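Local structure of ribonucleoside-diphosphate reductase (Pseudomonas aeruginosa, 5IM3) at residues Thr594-Cys602 and Ser644-Asn652. The protein probably reduces ribonucleoside diphosphates to the deoxyribonucleotide precursors of DNA, and binds dATP as an allosteric nucleotide. Numbering follows the deposited sequence.
Sequences TNKDEIAVC and SVPQAQNSN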
loop_
_atom_site.group_PDB
_atom_site.type_symbol
_atom_site.label_atom_id
_atom_site.label_comp_id
_atom_site.label_asym_id
_atom_site.label_seq_id
_atom_site.Cartn_x
_atom_site.Cartn_y
_atom_site.Cartn_z
ATOM N N THR A 594 33.983 22.100 27.041
ATOM C CA THR A 594 33.908 21.163 28.154
ATOM C C THR A 594 35.202 20.368 28.229
ATOM O O THR A 594 35.913 20.216 27.233
ATOM C CB THR A 594 32.723 20.195 28.015
ATOM O OG1 THR A 594 32.710 19.633 26.696
ATOM C CG2 THR A 594 31.409 20.919 28.273
ATOM N N ASN A 595 35.511 19.871 29.423
ATOM C CA ASN A 595 36.628 18.949 29.579
ATOM C C ASN A 595 36.499 18.237 30.921
ATOM O O ASN A 595 35.478 18.337 31.609
ATOM C CB ASN A 595 37.976 19.671 29.439
ATOM C CG ASN A 595 38.212 20.708 30.523
ATOM O OD1 ASN A 595 37.988 20.457 31.711
ATOM N ND2 ASN A 595 38.683 21.879 30.115
ATOM N N LYS A 596 37.555 17.507 31.273
ATOM C CA LYS A 596 37.626 16.749 32.515
ATOM C C LYS A 596 37.196 17.582 33.724
ATOM O O LYS A 596 36.573 17.062 34.656
ATOM C CB LYS A 596 39.066 16.248 32.665
ATOM C CG LYS A 596 39.373 15.362 33.840
ATOM C CD LYS A 596 40.774 14.747 33.677
ATOM C CE LYS A 596 41.893 15.794 33.719
ATOM N NZ LYS A 596 42.198 16.227 35.106
ATOM N N ASP A 597 37.510 18.879 33.720
ATOM C CA ASP A 597 37.301 19.728 34.890
ATOM C C ASP A 597 36.345 20.884 34.615
ATOM O O ASP A 597 36.289 21.831 35.405
ATOM C CB ASP A 597 38.641 20.268 35.390
ATOM C CG ASP A 597 39.585 19.165 35.835
ATOM O OD1 ASP A 597 39.185 18.352 36.700
ATOM O OD2 ASP A 597 40.724 19.107 35.317
ATOM N N GLU A 598 35.584 20.829 33.524
ATOM C CA GLU A 598 34.717 21.938 33.136
ATOM C C GLU A 598 33.396 21.387 32.621
ATOM O O GLU A 598 33.339 20.799 31.538
ATOM C CB GLU A 598 35.386 22.819 32.081
ATOM C CG GLU A 598 36.579 23.601 32.621
ATOM C CD GLU A 598 37.147 24.577 31.611
ATOM O OE1 GLU A 598 38.349 24.902 31.713
ATOM O OE2 GLU A 598 36.393 25.015 30.715
ATOM N N ILE A 599 32.344 21.580 33.405
ATOM C CA ILE A 599 30.971 21.396 32.962
ATOM C C ILE A 599 30.426 22.786 32.659
ATOM O O ILE A 599 30.268 23.612 33.563
ATOM C CB ILE A 599 30.137 20.662 34.021
ATOM C CG1 ILE A 599 30.556 19.180 34.059
ATOM C CG2 ILE A 599 28.646 20.804 33.748
ATOM C CD1 ILE A 599 29.883 18.358 35.142
ATOM N N ALA A 600 30.158 23.059 31.384
ATOM C CA ALA A 600 29.705 24.385 30.984
ATOM C C ALA A 600 28.298 24.651 31.509
ATOM O O ALA A 600 27.456 23.751 31.561
ATOM C CB ALA A 600 29.733 24.519 29.465
ATOM N N VAL A 601 28.053 25.899 31.905
ATOM C CA VAL A 601 26.790 26.318 32.502
ATOM C C VAL A 601 26.193 27.416 31.632
ATOM O O VAL A 601 26.884 28.384 31.291
ATOM C CB VAL A 601 26.986 26.824 33.945
ATOM C CG1 VAL A 601 25.641 26.995 34.637
ATOM C CG2 VAL A 601 27.887 25.884 34.733
ATOM N N CYS A 602 24.914 27.275 31.286
ATOM C CA CYS A 602 24.215 28.272 30.481
ATOM C C CYS A 602 23.446 29.210 31.404
ATOM O O CYS A 602 22.522 28.781 32.106
ATOM C CB CYS A 602 23.259 27.624 29.482
ATOM S SG CYS A 602 23.694 25.932 28.993
ATOM N N SER A 644 26.524 22.828 42.636
ATOM C CA SER A 644 26.517 21.487 43.206
ATOM C C SER A 644 27.771 20.702 42.843
ATOM O O SER A 644 28.350 20.031 43.703
ATOM C CB SER A 644 25.281 20.717 42.724
ATOM O OG SER A 644 24.082 21.401 43.046
ATOM N N VAL A 645 28.192 20.760 41.582
ATOM C CA VAL A 645 29.381 20.045 41.129
ATOM C C VAL A 645 30.502 21.055 40.912
ATOM O O VAL A 645 30.271 22.123 40.325
ATOM C CB VAL A 645 29.099 19.236 39.853
ATOM C CG1 VAL A 645 27.887 18.336 40.056
ATOM C CG2 VAL A 645 28.885 20.153 38.661
ATOM N N PRO A 646 31.732 20.755 41.344
ATOM C CA PRO A 646 32.778 21.790 41.329
ATOM C C PRO A 646 33.235 22.182 39.936
ATOM O O PRO A 646 33.654 23.328 39.737
ATOM C CB PRO A 646 33.912 21.144 42.138
ATOM C CG PRO A 646 33.726 19.683 41.922
ATOM C CD PRO A 646 32.242 19.459 41.821
ATOM N N GLN A 647 33.167 21.275 38.961
ATOM C CA GLN A 647 33.607 21.621 37.615
ATOM C C GLN A 647 32.628 22.540 36.897
ATOM O O GLN A 647 32.988 23.114 35.863
ATOM C CB GLN A 647 33.842 20.354 36.787
ATOM C CG GLN A 647 32.742 19.315 36.892
ATOM C CD GLN A 647 33.108 18.160 37.810
ATOM O OE1 GLN A 647 33.494 18.361 38.957
ATOM N NE2 GLN A 647 32.985 16.939 37.300
ATOM N N ALA A 648 31.408 22.701 37.415
ATOM C CA ALA A 648 30.493 23.692 36.862
ATOM C C ALA A 648 30.828 25.080 37.391
ATOM O O ALA A 648 30.823 26.058 36.635
ATOM C CB ALA A 648 29.048 23.320 37.194
ATOM N N GLN A 649 31.139 25.177 38.682
ATOM C CA GLN A 649 31.662 26.424 39.223
ATOM C C GLN A 649 32.963 26.812 38.536
ATOM O O GLN A 649 33.178 27.983 38.204
ATOM C CB GLN A 649 31.876 26.281 40.727
ATOM C CG GLN A 649 32.502 27.490 41.385
ATOM C CD GLN A 649 32.770 27.260 42.849
ATOM O OE1 GLN A 649 31.843 27.170 43.654
ATOM N NE2 GLN A 649 34.044 27.152 43.206
ATOM N N ASN A 650 33.842 25.836 38.316
ATOM C CA ASN A 650 35.142 26.117 37.715
ATOM C C ASN A 650 34.993 26.787 36.352
ATOM O O ASN A 650 35.664 27.783 36.065
ATOM C CB ASN A 650 35.944 24.819 37.595
ATOM C CG ASN A 650 37.343 25.047 37.072
ATOM O OD1 ASN A 650 38.018 25.997 37.466
ATOM N ND2 ASN A 650 37.782 24.183 36.167
ATOM N N SER A 651 34.119 26.254 35.495
ATOM C CA SER A 651 33.997 26.802 34.147
ATOM C C SER A 651 33.292 28.153 34.156
ATOM O O SER A 651 33.640 29.048 33.377
ATOM C CB SER A 651 33.237 25.832 33.247
ATOM O OG SER A 651 31.860 25.837 33.565
ATOM N N ASN A 652 32.282 28.313 35.009
ATOM C CA ASN A 652 31.571 29.585 35.060
ATOM C C ASN A 652 32.480 30.697 35.566
ATOM O O ASN A 652 32.505 31.790 34.993
ATOM C CB ASN A 652 30.330 29.459 35.940
ATOM C CG ASN A 652 29.037 29.621 35.163
ATOM O OD1 ASN A 652 29.016 29.552 33.931
ATOM N ND2 ASN A 652 27.945 29.825 35.884
HETATM O O HOH W 1 30.270 27.743 32.148
#
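In the barrel domain of the reductase, the turn and incoming strand at Asp597-Val601 lie along the first turns of the helix beginning at Pro646, a worked example of a helix holding the chain where it enters a sheet: one backbone carbonyl and the side chains of Asn650 and Ser651 take up backbone N-H and C=O groups of 597-599. Ile599 N donates to Gln647 O at 3.0 Å, from well above the carbonyl plane, and Glu598 CA adds a CH···O contact to the same oxygen. Two residues before Ile599, Asp597 O accepts from Asn650 ND2 at 2.9 Å in a nearly straight bond (172°); the extended first torsion of Asn650 (chi1 -176°) carries its amide out to the turn, with the acceptor almost in the amide plane. Ser651 OG donates to Ile599 O at 2.7 Å. A water that accepts from Val601 N donates to both Ser651 OG and Asn652 OD1, bridging strand and helix. Apolar contacts lie beside these bonds: Ile599 CD1 meets Gln647 CG at 3.5 Å, where the two side chains cross at a slant, and Val601 CG2 meets Ala648 CB at 3.7 Å. Glu598 OE2 is hydrogen-bonded to His655 NE2, farther along the same helix. Ile599 also packs on helix 382-395, while Ala600 is backbone hydrogen-bonded to Leu375 of the antiparallel strand 373-377 and Cys602 is joined to Cys373 by a disulfide.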